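Local structure of anopheles Plasmodium-responsive Leucine-rich repeat protein 1B (Anopheles gambiae, 4XGO) at residues L52-N57 and H65-V70; L124-S127 and H133-L136; S153-P158 and L164-N169; T183-Q188 and T195-N200. The protein is a mosquito leucine-rich repeat protein, named for its response to Plasmodium, that probably acts through binding other proteins such as LRIM1. All blocks are in the same frame, centred on the assembly; numbering follows the deposited sequence. Where two conformers were deposited one is given.

Contact 1. Residues L52-N57 and H65-V70; sequences LYMRFN and HVFQNV
Phe-67 carries the contact from the 65-70 side, meeting Leu-52 and Met-54. The segment starts on the convex side of the leucine-rich repeat solenoid. His-65 opens a short turn there, its O accepting from Gln-68 N. Val-66 follows and lays CG1 over the centre of one face of the Phe-67 ring, 3.6 Å above its plane. Phe-67 comes next. Its CG stands beside the backbone N and anti to the carbonyl carbon (chi1 -59°), and the ring extends into the core, where CE1 takes both contacts. Leu-52 CD2 approaches Phe-67 CE1 obliquely, at 3.8 Å. Met-54 CE lies at the ring edge, near its plane, 4.0 Å from Phe-67 CE1. The methionine chain bends at its last torsion (chi3 -86°), and the Met-54 and Phe-67 side chains meet from opposite directions. After the ring, Val-70 N bonds back to Phe-67 O at 3.0 Å and closes a second turn. All three touching side chains are buried, and no hydrogen bond joins the two segments. Around them the same core continues. Leu-52, Met-54 and Phe-67 all pack on Leu-76 of strand 75-77. Leu-52 also touches Leu-28 of strand 27-29, and Met-54 and Val-66 touch Ile-38 of strand 35-38.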
loop_
_atom_site.group_PDB
_atom_site.type_symbol
_atom_site.label_atom_id
_atom_site.label_comp_id
_atom_site.label_asym_id
_atom_site.label_seq_id
_atom_site.Cartn_x
_atom_site.Cartn_y
_atom_site.Cartn_z
ATOM N N LEU A 52 -0.589 -21.617 -11.009
ATOM C CA LEU A 52 -1.827 -20.859 -10.973
ATOM C C LEU A 52 -1.599 -19.543 -10.264
ATOM O O LEU A 52 -1.265 -19.527 -9.079
ATOM C CB LEU A 52 -2.909 -21.649 -10.248
ATOM C CG LEU A 52 -4.283 -21.017 -10.079
ATOM C CD1 LEU A 52 -4.847 -20.596 -11.422
ATOM C CD2 LEU A 52 -5.200 -22.014 -9.348
ATOM N N TYR A 53 -1.751 -18.452 -11.008
ATOM C CA TYR A 53 -1.532 -17.116 -10.470
ATOM C C TYR A 53 -2.861 -16.401 -10.309
ATOM O O TYR A 53 -3.571 -16.185 -11.302
ATOM C CB TYR A 53 -0.617 -16.304 -11.383
ATOM C CG TYR A 53 0.675 -16.950 -11.810
ATOM C CD1 TYR A 53 1.351 -17.835 -10.989
ATOM C CD2 TYR A 53 1.257 -16.615 -13.043
ATOM C CE1 TYR A 53 2.558 -18.386 -11.359
ATOM C CE2 TYR A 53 2.478 -17.150 -13.428
ATOM C CZ TYR A 53 3.119 -18.037 -12.601
ATOM O OH TYR A 53 4.337 -18.573 -12.969
ATOM N N MET A 54 -3.223 -16.078 -9.058
ATOM C CA MET A 54 -4.459 -15.331 -8.758
ATOM C C MET A 54 -4.193 -14.147 -7.814
ATOM O O MET A 54 -5.029 -13.769 -6.975
ATOM C CB MET A 54 -5.542 -16.279 -8.196
ATOM C CG MET A 54 -5.897 -17.385 -9.160
ATOM S SD MET A 54 -7.264 -18.412 -8.552
ATOM C CE MET A 54 -6.381 -19.565 -7.552
ATOM N N ARG A 55 -3.033 -13.531 -8.009
ATOM C CA ARG A 55 -2.599 -12.385 -7.209
ATOM C C ARG A 55 -3.403 -11.126 -7.597
ATOM O O ARG A 55 -3.898 -11.024 -8.717
ATOM C CB ARG A 55 -1.119 -12.067 -7.494
ATOM C CG ARG A 55 -0.111 -13.211 -7.418
ATOM C CD ARG A 55 1.271 -12.732 -7.903
ATOM N NE ARG A 55 1.947 -12.021 -6.818
ATOM C CZ ARG A 55 2.813 -11.018 -6.932
ATOM N NH1 ARG A 55 3.171 -10.512 -8.098
ATOM N NH2 ARG A 55 3.319 -10.487 -5.832
ATOM N N PHE A 56 -3.538 -10.198 -6.649
ATOM C CA PHE A 56 -4.145 -8.890 -6.880
ATOM C C PHE A 56 -5.589 -8.997 -7.354
ATOM O O PHE A 56 -5.999 -8.332 -8.311
ATOM C CB PHE A 56 -3.322 -8.059 -7.878
ATOM C CG PHE A 56 -1.878 -7.903 -7.494
ATOM C CD1 PHE A 56 -1.505 -6.976 -6.555
ATOM C CD2 PHE A 56 -0.896 -8.645 -8.128
ATOM C CE1 PHE A 56 -0.167 -6.798 -6.230
ATOM C CE2 PHE A 56 0.438 -8.486 -7.801
ATOM C CZ PHE A 56 0.799 -7.572 -6.848
ATOM N N ASN A 57 -6.354 -9.839 -6.678
ATOM C CA ASN A 57 -7.782 -9.923 -6.917
ATOM C C ASN A 57 -8.497 -9.488 -5.645
ATOM O O ASN A 57 -7.915 -8.801 -4.797
ATOM C CB ASN A 57 -8.140 -11.347 -7.362
ATOM C CG ASN A 57 -7.772 -11.617 -8.811
ATOM O OD1 ASN A 57 -8.325 -11.000 -9.740
ATOM N ND2 ASN A 57 -6.854 -12.538 -9.019
ATOM N N HIS A 65 -12.745 -27.642 -1.786
ATOM C CA HIS A 65 -12.330 -28.615 -2.804
ATOM C C HIS A 65 -11.983 -27.974 -4.160
ATOM O O HIS A 65 -11.883 -28.651 -5.175
ATOM C CB HIS A 65 -13.414 -29.695 -2.975
ATOM C CG HIS A 65 -13.770 -30.400 -1.699
ATOM N ND1 HIS A 65 -12.836 -31.049 -0.918
ATOM C CD2 HIS A 65 -14.954 -30.552 -1.067
ATOM C CE1 HIS A 65 -13.434 -31.587 0.129
ATOM N NE2 HIS A 65 -14.717 -31.289 0.068
ATOM N N VAL A 66 -11.758 -26.660 -4.177
ATOM C CA VAL A 66 -11.489 -25.969 -5.439
ATOM C C VAL A 66 -10.257 -26.522 -6.180
ATOM O O VAL A 66 -10.242 -26.520 -7.413
ATOM C CB VAL A 66 -11.367 -24.447 -5.245
ATOM C CG1 VAL A 66 -10.106 -24.102 -4.456
ATOM C CG2 VAL A 66 -11.388 -23.713 -6.583
ATOM N N PHE A 67 -9.255 -27.021 -5.448
ATOM C CA PHE A 67 -8.014 -27.492 -6.072
ATOM C C PHE A 67 -7.965 -28.994 -6.381
ATOM O O PHE A 67 -6.963 -29.493 -6.916
ATOM C CB PHE A 67 -6.777 -27.044 -5.267
ATOM C CG PHE A 67 -6.661 -25.545 -5.110
ATOM C CD1 PHE A 67 -6.796 -24.695 -6.211
ATOM C CD2 PHE A 67 -6.438 -24.970 -3.857
ATOM C CE1 PHE A 67 -6.720 -23.316 -6.068
ATOM C CE2 PHE A 67 -6.357 -23.592 -3.713
ATOM C CZ PHE A 67 -6.483 -22.759 -4.818
ATOM N N GLN A 68 -9.045 -29.713 -6.080
ATOM C CA GLN A 68 -9.156 -31.109 -6.490
ATOM C C GLN A 68 -9.032 -31.259 -8.005
ATOM O O GLN A 68 -8.527 -32.271 -8.488
ATOM C CB GLN A 68 -10.483 -31.694 -6.041
ATOM C CG GLN A 68 -10.615 -31.788 -4.549
ATOM C CD GLN A 68 -11.619 -32.848 -4.158
ATOM O OE1 GLN A 68 -12.749 -32.849 -4.645
ATOM N NE2 GLN A 68 -11.200 -33.775 -3.313
ATOM N N ASN A 69 -9.473 -30.246 -8.747
ATOM C CA ASN A 69 -9.391 -30.262 -10.202
ATOM C C ASN A 69 -8.019 -29.925 -10.773
ATOM O O ASN A 69 -7.821 -30.054 -11.990
ATOM C CB ASN A 69 -10.417 -29.297 -10.799
ATOM C CG ASN A 69 -11.837 -29.821 -10.706
ATOM O OD1 ASN A 69 -12.103 -30.991 -11.011
ATOM N ND2 ASN A 69 -12.766 -28.951 -10.311
ATOM N N VAL A 70 -7.077 -29.495 -9.921
ATOM C CA VAL A 70 -5.724 -29.178 -10.386
ATOM C C VAL A 70 -4.642 -29.997 -9.652
ATOM O O VAL A 70 -3.773 -29.442 -8.960
ATOM C CB VAL A 70 -5.441 -27.648 -10.364
ATOM C CG1 VAL A 70 -6.264 -26.942 -11.433
ATOM C CG2 VAL A 70 -5.725 -27.026 -8.999
#

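Contact 2. Residues L124-S127 and H133-L136; sequences LQLS and HVDL. With NAG (2-acetamido-2-deoxy-beta-D-glucopyranose), chain C.
This contact crosses the hydrophobic core of one coil of the leucine-rich repeat solenoid, from strand 123-125 to the returning loop on the convex side. Leu-124 and Leu-126 point inward from the strand side. Leu-136 and Val-134 point inward from the loop, and the four meet as two pairs. In the first pair, Leu-124 CD2 touches Leu-136 CD2 at 3.9 Å, methyl against methyl, with the two side chains running at a slant to each other. Leu-124 holds its CG anti to the backbone N (chi1 179°), which carries the branch straight across toward the loop. The second pair is looser: Leu-126 CD1 lies 4.5 Å from Val-134 CG2. Backbone spacing fits this layout, with Leu-124 CA 9.6 Å from Leu-136 CA and Leu-126 CA 9.8 Å from Val-134 CA. Ser-127, just past the strand, lies near the N-acetylglucosamine of a glycan attached to the protein. Its OG approaches C6 of the sugar, but Ser-127 was modelled in two conformers, so the detail is doubtful. Met-100 of strand 99-101 touches Leu-124, and Val-145 of strand 144-146 touches Leu-136. Leu-126 O is bonded by the side-chain amides of Asn-129 and Asn-150, so the backbone leaving the strand has polar partners close to the apolar pair. Across the contact itself there are only carbon contacts and no hydrogen bond. Its cohesion therefore rests on the burial of branched aliphatic groups, while the sugar lies beside Ser-127, apart from them.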
loop_
_atom_site.group_PDB
_atom_site.type_symbol
_atom_site.label_atom_id
_atom_site.label_comp_id
_atom_site.label_asym_id
_atom_site.label_seq_id
_atom_site.Cartn_x
_atom_site.Cartn_y
_atom_site.Cartn_z
ATOM N N LEU A 124 7.479 -20.854 0.996
ATOM C CA LEU A 124 6.234 -20.452 1.602
ATOM C C LEU A 124 6.313 -18.966 1.970
ATOM O O LEU A 124 7.205 -18.547 2.733
ATOM C CB LEU A 124 5.964 -21.302 2.835
ATOM C CG LEU A 124 4.703 -20.998 3.629
ATOM C CD1 LEU A 124 3.447 -21.091 2.777
ATOM C CD2 LEU A 124 4.612 -21.936 4.822
ATOM N N GLN A 125 5.385 -18.200 1.414
ATOM C CA GLN A 125 5.345 -16.753 1.598
ATOM C C GLN A 125 4.014 -16.381 2.217
ATOM O O GLN A 125 2.962 -16.550 1.579
ATOM C CB GLN A 125 5.486 -16.057 0.252
ATOM C CG GLN A 125 6.779 -16.368 -0.472
ATOM C CD GLN A 125 7.972 -15.834 0.260
ATOM O OE1 GLN A 125 8.023 -14.644 0.597
ATOM N NE2 GLN A 125 8.953 -16.708 0.525
ATOM N N LEU A 126 4.059 -15.916 3.467
ATOM C CA LEU A 126 2.885 -15.552 4.239
ATOM C C LEU A 126 3.038 -14.178 4.884
ATOM O O LEU A 126 2.326 -13.864 5.863
ATOM C CB LEU A 126 2.645 -16.596 5.330
ATOM C CG LEU A 126 2.226 -17.987 4.831
ATOM C CD1 LEU A 126 2.191 -18.998 5.955
ATOM C CD2 LEU A 126 0.890 -17.916 4.125
ATOM N N SER A 127 3.932 -13.351 4.340
ATOM C CA SER A 127 4.172 -12.049 4.935
ATOM C C SER A 127 2.924 -11.161 4.852
ATOM O O SER A 127 2.098 -11.313 3.972
ATOM C CB SER A 127 5.360 -11.361 4.267
ATOM O OG SER A 127 5.022 -10.977 2.952
ATOM N N HIS A 133 -0.899 -17.847 14.581
ATOM C CA HIS A 133 -0.503 -19.224 14.665
ATOM C C HIS A 133 -0.141 -19.764 13.289
ATOM O O HIS A 133 -0.941 -19.679 12.365
ATOM C CB HIS A 133 -1.655 -20.071 15.215
ATOM C CG HIS A 133 -1.327 -21.523 15.311
ATOM N ND1 HIS A 133 -0.624 -22.055 16.375
ATOM C CD2 HIS A 133 -1.548 -22.548 14.456
ATOM C CE1 HIS A 133 -0.470 -23.357 16.189
ATOM N NE2 HIS A 133 -1.012 -23.677 15.029
ATOM N N VAL A 134 1.063 -20.313 13.188
ATOM C CA VAL A 134 1.458 -21.167 12.091
ATOM C C VAL A 134 2.612 -22.050 12.568
ATOM O O VAL A 134 3.671 -21.537 12.945
ATOM C CB VAL A 134 1.829 -20.395 10.804
ATOM C CG1 VAL A 134 2.901 -19.346 11.052
ATOM C CG2 VAL A 134 2.245 -21.382 9.722
ATOM N N ASP A 135 2.393 -23.362 12.582
ATOM C CA ASP A 135 3.435 -24.300 13.022
ATOM C C ASP A 135 4.260 -24.757 11.826
ATOM O O ASP A 135 3.969 -25.788 11.196
ATOM C CB ASP A 135 2.846 -25.511 13.763
ATOM C CG ASP A 135 3.932 -26.395 14.385
ATOM O OD1 ASP A 135 5.118 -26.219 14.048
ATOM O OD2 ASP A 135 3.606 -27.268 15.230
ATOM N N LEU A 136 5.287 -23.968 11.505
ATOM C CA LEU A 136 6.152 -24.254 10.364
ATOM C C LEU A 136 6.964 -25.528 10.564
ATOM O O LEU A 136 7.347 -26.177 9.594
ATOM C CB LEU A 136 7.116 -23.079 10.106
ATOM C CG LEU A 136 6.488 -21.712 9.852
ATOM C CD1 LEU A 136 7.540 -20.604 9.998
ATOM C CD2 LEU A 136 5.827 -21.696 8.477
HETATM C C1 NAG C . 9.836 -11.078 3.299
HETATM C C2 NAG C . 11.049 -10.608 2.496
HETATM C C3 NAG C . 11.178 -9.084 2.587
HETATM C C4 NAG C . 9.890 -8.401 2.156
HETATM C C5 NAG C . 8.702 -9.050 2.874
HETATM C C6 NAG C . 7.393 -8.499 2.304
HETATM C C7 NAG C . 13.274 -11.586 2.358
HETATM C C8 NAG C . 14.494 -12.067 3.075
HETATM N N2 NAG C . 12.253 -11.135 3.073
HETATM O O3 NAG C . 12.287 -8.620 1.833
HETATM O O4 NAG C . 9.896 -7.034 2.585
HETATM O O5 NAG C . 8.703 -10.463 2.736
HETATM O O6 NAG C . 6.892 -7.648 3.317
HETATM O O7 NAG C . 13.243 -11.623 1.136
#

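Contact 3. Residues S153-P158 and L164-N169; sequences STLAIP and LDASHN. Unlike the reference sequence in segment 153-158: Ala-156 (reference Val). With NAG (2-acetamido-2-deoxy-beta-D-glucopyranose), chain C.
Leu-164 and Ile-157 lie at a slant to each other, and a single methyl of the leucine takes the contact. Leu-164 CD2 is 3.7 Å from Ile-157 CG1, and Ile-157 CG2 and CD1 are both near the same methyl. A chi1 of 175° extends Leu-164 away from its own N, toward Ile-157. Leu-155 arrives from the opposing strand and sets both its methyls against the one methyl of Ala-166. The closer is Leu-155 CD2, 3.9 Å from Ala-166 CB. That same Leu-155 CD2 lies 4.2 Å from Leu-164 CD2 and joins the two groups. Asp-165 points away from this core. Its OD1 accepts from Ser-167 N at 2.9 Å, forming an Asx turn, and also from Ser-167 OG, through the syn lone pair. Its OD2 is then left to take N2 of the N-acetylglucosamine at 2.8 Å, in a nearly straight bond (169°). The carboxylate thus ties the attached glycan to the concave surface. Asn-169 bonds through ND2 to Ala-166 O and to Val-147 O of the preceding coil. Strand 154-156 pairs in parallel with strand 173-175, while strand 163-165 lies between strands 144-146 and 184-186.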
loop_
_atom_site.group_PDB
_atom_site.type_symbol
_atom_site.label_atom_id
_atom_site.label_comp_id
_atom_site.label_asym_id
_atom_site.label_seq_id
_atom_site.Cartn_x
_atom_site.Cartn_y
_atom_site.Cartn_z
ATOM N N SER A 153 3.867 -14.874 18.180
ATOM C CA SER A 153 4.610 -14.735 19.439
ATOM C C SER A 153 5.550 -15.909 19.644
ATOM O O SER A 153 6.503 -15.804 20.398
ATOM C CB SER A 153 3.653 -14.598 20.618
ATOM O OG SER A 153 2.982 -13.344 20.573
ATOM N N THR A 154 5.269 -17.043 19.002
ATOM C CA THR A 154 6.138 -18.203 19.100
ATOM C C THR A 154 6.562 -18.570 17.689
ATOM O O THR A 154 5.733 -18.584 16.785
ATOM C CB THR A 154 5.430 -19.381 19.779
ATOM O OG1 THR A 154 5.102 -19.001 21.124
ATOM C CG2 THR A 154 6.321 -20.603 19.808
ATOM N N LEU A 155 7.842 -18.850 17.500
ATOM C CA LEU A 155 8.341 -19.249 16.180
ATOM C C LEU A 155 8.908 -20.655 16.252
ATOM O O LEU A 155 9.955 -20.873 16.859
ATOM C CB LEU A 155 9.408 -18.265 15.694
ATOM C CG LEU A 155 10.024 -18.560 14.322
ATOM C CD1 LEU A 155 8.968 -18.398 13.229
ATOM C CD2 LEU A 155 11.213 -17.658 14.071
ATOM N N ALA A 156 8.211 -21.607 15.633
ATOM C CA ALA A 156 8.730 -22.948 15.480
ATOM C C ALA A 156 9.481 -23.031 14.157
ATOM O O ALA A 156 8.902 -22.848 13.104
ATOM C CB ALA A 156 7.598 -23.965 15.519
ATOM N N ILE A 157 10.776 -23.278 14.221
ATOM C CA ILE A 157 11.602 -23.313 13.018
ATOM C C ILE A 157 11.722 -24.760 12.552
ATOM O O ILE A 157 12.119 -25.626 13.337
ATOM C CB ILE A 157 12.987 -22.690 13.285
ATOM C CG1 ILE A 157 12.815 -21.207 13.651
ATOM C CG2 ILE A 157 13.886 -22.825 12.056
ATOM C CD1 ILE A 157 14.083 -20.482 13.984
ATOM N N PRO A 158 11.384 -25.034 11.277
ATOM C CA PRO A 158 11.522 -26.412 10.781
ATOM C C PRO A 158 12.993 -26.866 10.671
ATOM O O PRO A 158 13.926 -26.060 10.789
ATOM C CB PRO A 158 10.828 -26.376 9.407
ATOM C CG PRO A 158 10.831 -24.952 9.008
ATOM C CD PRO A 158 10.795 -24.133 10.267
ATOM N N LEU A 164 15.019 -17.910 6.603
ATOM C CA LEU A 164 13.774 -17.652 7.282
ATOM C C LEU A 164 13.675 -16.199 7.706
ATOM O O LEU A 164 14.553 -15.701 8.399
ATOM C CB LEU A 164 13.627 -18.570 8.489
ATOM C CG LEU A 164 12.429 -18.359 9.410
ATOM C CD1 LEU A 164 11.111 -18.383 8.683
ATOM C CD2 LEU A 164 12.425 -19.450 10.462
ATOM N N ASP A 165 12.616 -15.526 7.256
ATOM C CA ASP A 165 12.348 -14.155 7.644
ATOM C C ASP A 165 11.079 -14.150 8.498
ATOM O O ASP A 165 9.994 -14.467 8.018
ATOM C CB ASP A 165 12.236 -13.236 6.422
ATOM C CG ASP A 165 12.102 -11.746 6.792
ATOM O OD1 ASP A 165 11.776 -11.409 7.957
ATOM O OD2 ASP A 165 12.314 -10.891 5.881
ATOM N N ALA A 166 11.256 -13.838 9.783
ATOM C CA ALA A 166 10.128 -13.660 10.720
ATOM C C ALA A 166 10.151 -12.284 11.401
ATOM O O ALA A 166 9.624 -12.099 12.507
ATOM C CB ALA A 166 10.058 -14.793 11.728
ATOM N N SER A 167 10.670 -11.300 10.677
ATOM C CA SER A 167 10.811 -9.935 11.172
ATOM C C SER A 167 9.434 -9.317 11.318
ATOM O O SER A 167 8.460 -9.795 10.711
ATOM C CB SER A 167 11.690 -9.084 10.237
ATOM O OG SER A 167 11.146 -8.924 8.930
ATOM N N HIS A 168 9.338 -8.306 12.170
ATOM C CA HIS A 168 8.095 -7.579 12.353
ATOM C C HIS A 168 6.955 -8.509 12.822
ATOM O O HIS A 168 5.883 -8.582 12.224
ATOM C CB HIS A 168 7.725 -6.813 11.095
ATOM C CG HIS A 168 8.755 -5.811 10.679
ATOM N ND1 HIS A 168 8.733 -4.511 11.124
ATOM C CD2 HIS A 168 9.823 -5.907 9.857
ATOM C CE1 HIS A 168 9.743 -3.845 10.598
ATOM N NE2 HIS A 168 10.412 -4.667 9.812
ATOM N N ASN A 169 7.219 -9.217 13.906
ATOM C CA ASN A 169 6.185 -9.983 14.619
ATOM C C ASN A 169 6.256 -9.553 16.090
ATOM O O ASN A 169 6.768 -8.466 16.367
ATOM C CB ASN A 169 6.414 -11.477 14.418
ATOM C CG ASN A 169 5.778 -11.992 13.139
ATOM O OD1 ASN A 169 4.569 -12.257 13.088
ATOM N ND2 ASN A 169 6.584 -12.105 12.086
HETATM C C1 NAG C . 9.836 -11.078 3.299
HETATM C C2 NAG C . 11.049 -10.608 2.496
HETATM C C3 NAG C . 11.178 -9.084 2.587
HETATM C C4 NAG C . 9.890 -8.401 2.156
HETATM C C5 NAG C . 8.702 -9.050 2.874
HETATM C C6 NAG C . 7.393 -8.499 2.304
HETATM C C7 NAG C . 13.274 -11.586 2.358
HETATM C C8 NAG C . 14.494 -12.067 3.075
HETATM N N2 NAG C . 12.253 -11.135 3.073
HETATM O O3 NAG C . 12.287 -8.620 1.833
HETATM O O4 NAG C . 9.896 -7.034 2.585
HETATM O O5 NAG C . 8.703 -10.463 2.736
HETATM O O6 NAG C . 6.892 -7.648 3.317
HETATM O O7 NAG C . 13.243 -11.623 1.136
#

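Contact 4. Residues T183-Q188 and T195-N200; sequences TILKLQ and TAWLLN. With PO4 (phosphate ion), chain E.
The Trp-197 indole meets two leucines through its six-membered ring, both obliquely. Leu-187 CD1 is 3.5 Å from Trp-197 CH2. Leu-185 CD2 is 3.6 Å from Trp-197 CZ3. Both leucines come from the strand side, against the direction of the indole. One face of the ring carries atoms of its own turn, with Thr-195 C and Leu-198 CG each 3.9 Å above the plane and offset toward the rim. The tryptophan CG sits between the backbone N and the carbonyl carbon (chi1 52°), which folds the ring back over this turn. Trp-197 NE1 donates to Asp-194 O, which gives the buried indole N-H a partner. Thr-195, just ahead of the 3-10 segment, holds a phosphate ion, probably from the crystallisation liquor. Its backbone N donates to phosphate O4 at 2.9 Å. Thr-195 OG1 bonds His-221 ND1; its contact with phosphate O2 is doubtfully short. Thr-218 OG1 also bonds the ion. The contact spans one coil of the leucine-rich repeat. Strand 184-186 runs between strands 163-165 and 206-208 on one side of the core, and the 3-10 segment 196-200 forms the other, where Leu-198 packs on Phe-222.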
loop_
_atom_site.group_PDB
_atom_site.type_symbol
_atom_site.label_atom_id
_atom_site.label_comp_id
_atom_site.label_asym_id
_atom_site.label_seq_id
_atom_site.Cartn_x
_atom_site.Cartn_y
_atom_site.Cartn_z
ATOM N N THR A 183 20.851 -20.656 7.422
ATOM C CA THR A 183 21.954 -19.792 6.998
ATOM C C THR A 183 21.631 -18.321 7.249
ATOM O O THR A 183 22.480 -17.572 7.728
ATOM C CB THR A 183 22.238 -20.041 5.488
ATOM O OG1 THR A 183 22.698 -21.396 5.318
ATOM C CG2 THR A 183 23.277 -19.104 4.928
ATOM N N ILE A 184 20.418 -17.903 6.899
ATOM C CA ILE A 184 19.995 -16.521 7.051
ATOM C C ILE A 184 18.746 -16.504 7.917
ATOM O O ILE A 184 17.751 -17.125 7.563
ATOM C CB ILE A 184 19.691 -15.898 5.677
ATOM C CG1 ILE A 184 20.958 -15.901 4.802
ATOM C CG2 ILE A 184 19.169 -14.486 5.833
ATOM C CD1 ILE A 184 20.722 -15.435 3.381
ATOM N N LEU A 185 18.812 -15.787 9.037
ATOM C CA LEU A 185 17.691 -15.656 9.966
ATOM C C LEU A 185 17.426 -14.174 10.267
ATOM O O LEU A 185 18.277 -13.470 10.869
ATOM C CB LEU A 185 17.979 -16.393 11.265
ATOM C CG LEU A 185 16.900 -16.407 12.344
ATOM C CD1 LEU A 185 15.606 -16.983 11.810
ATOM C CD2 LEU A 185 17.408 -17.194 13.549
ATOM N N LYS A 186 16.243 -13.711 9.874
ATOM C CA LYS A 186 15.853 -12.332 10.094
ATOM C C LYS A 186 14.753 -12.317 11.134
ATOM O O LYS A 186 13.646 -12.821 10.892
ATOM C CB LYS A 186 15.340 -11.709 8.803
ATOM C CG LYS A 186 16.218 -11.896 7.609
ATOM C CD LYS A 186 17.587 -11.334 7.798
ATOM C CE LYS A 186 17.592 -9.812 7.801
ATOM N NZ LYS A 186 17.188 -9.209 6.489
ATOM N N LEU A 187 15.090 -11.779 12.308
ATOM C CA LEU A 187 14.188 -11.665 13.456
ATOM C C LEU A 187 14.065 -10.233 13.979
ATOM O O LEU A 187 13.600 -10.010 15.099
ATOM C CB LEU A 187 14.637 -12.611 14.585
ATOM C CG LEU A 187 14.345 -14.088 14.338
ATOM C CD1 LEU A 187 15.047 -15.010 15.308
ATOM C CD2 LEU A 187 12.863 -14.304 14.349
ATOM N N GLN A 188 14.457 -9.252 13.167
ATOM C CA GLN A 188 14.419 -7.860 13.619
ATOM C C GLN A 188 12.974 -7.420 13.857
ATOM O O GLN A 188 12.049 -7.931 13.194
ATOM C CB GLN A 188 15.140 -6.932 12.637
ATOM C CG GLN A 188 14.514 -6.738 11.270
ATOM C CD GLN A 188 14.905 -7.784 10.237
ATOM O OE1 GLN A 188 15.411 -8.858 10.564
ATOM N NE2 GLN A 188 14.699 -7.447 8.954
ATOM N N THR A 195 18.695 -15.471 23.867
ATOM C CA THR A 195 19.305 -16.024 22.665
ATOM C C THR A 195 19.801 -17.462 22.831
ATOM O O THR A 195 20.591 -17.930 22.015
ATOM C CB THR A 195 20.506 -15.172 22.175
ATOM O OG1 THR A 195 21.617 -15.310 23.076
ATOM C CG2 THR A 195 20.127 -13.707 22.011
ATOM N N ALA A 196 19.345 -18.182 23.858
ATOM C CA ALA A 196 19.840 -19.545 24.098
ATOM C C ALA A 196 19.534 -20.470 22.922
ATOM O O ALA A 196 20.263 -21.419 22.665
ATOM C CB ALA A 196 19.270 -20.107 25.399
ATOM N N TRP A 197 18.451 -20.158 22.212
ATOM C CA TRP A 197 18.015 -20.899 21.036
ATOM C C TRP A 197 19.046 -20.876 19.891
ATOM O O TRP A 197 19.012 -21.754 19.034
ATOM C CB TRP A 197 16.622 -20.382 20.582
ATOM C CG TRP A 197 16.575 -18.900 20.413
ATOM C CD1 TRP A 197 16.180 -17.959 21.337
ATOM C CD2 TRP A 197 16.996 -18.169 19.258
ATOM N NE1 TRP A 197 16.322 -16.687 20.809
ATOM C CE2 TRP A 197 16.819 -16.792 19.541
ATOM C CE3 TRP A 197 17.496 -18.541 18.008
ATOM C CZ2 TRP A 197 17.129 -15.802 18.623
ATOM C CZ3 TRP A 197 17.809 -17.536 17.093
ATOM C CH2 TRP A 197 17.623 -16.194 17.412
ATOM N N LEU A 198 19.964 -19.897 19.876
ATOM C CA LEU A 198 21.031 -19.843 18.858
ATOM C C LEU A 198 21.890 -21.091 18.813
ATOM O O LEU A 198 22.440 -21.434 17.759
ATOM C CB LEU A 198 21.950 -18.628 19.051
ATOM C CG LEU A 198 21.405 -17.258 18.660
ATOM C CD1 LEU A 198 22.346 -16.164 19.146
ATOM C CD2 LEU A 198 21.222 -17.172 17.153
ATOM N N LEU A 199 22.023 -21.758 19.954
ATOM C CA LEU A 199 22.794 -23.005 20.038
ATOM C C LEU A 199 22.305 -24.117 19.100
ATOM O O LEU A 199 23.070 -25.035 18.779
ATOM C CB LEU A 199 22.804 -23.514 21.486
ATOM C CG LEU A 199 23.664 -22.692 22.450
ATOM C CD1 LEU A 199 23.301 -23.020 23.890
ATOM C CD2 LEU A 199 25.145 -22.931 22.212
ATOM N N ASN A 200 21.043 -24.041 18.670
ATOM C CA ASN A 200 20.449 -25.050 17.785
ATOM C C ASN A 200 20.623 -24.772 16.282
ATOM O O ASN A 200 20.138 -25.563 15.448
ATOM C CB ASN A 200 18.959 -25.201 18.088
ATOM C CG ASN A 200 18.685 -25.675 19.499
ATOM O OD1 ASN A 200 19.510 -26.335 20.126
ATOM N ND2 ASN A 200 17.507 -25.342 20.004
HETATM P P PO4 E . 21.079 -13.809 26.212
HETATM O O1 PO4 E . 21.776 -13.633 27.559
HETATM O O2 PO4 E . 22.108 -13.935 25.122
HETATM O O3 PO4 E . 20.178 -12.606 26.004
HETATM O O4 PO4 E . 20.233 -15.073 26.244
#

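Overall arrangement
All four contacts are buried and rest on a strand of the parallel array. In contacts 1, 2 and 4 the partner is a loop or 3-10 turn that follows the strand; in contact 3 it is a second short strand that precedes it. A single aromatic side chain carries each of contacts 1 and 4; aliphatic groups do so in contacts 2 and 3. The polar chemistry lies at the margins: contacts 2 and 3 both border the glycan sugar, and contact 4 a phosphate. Contacts 2 and 3 touch directly, through Leu-136 and Leu-155 among others. Contacts 3 and 4 adjoin through neighbouring strands. Contact 1 stands apart, its centre about 19 Å from that of contact 2.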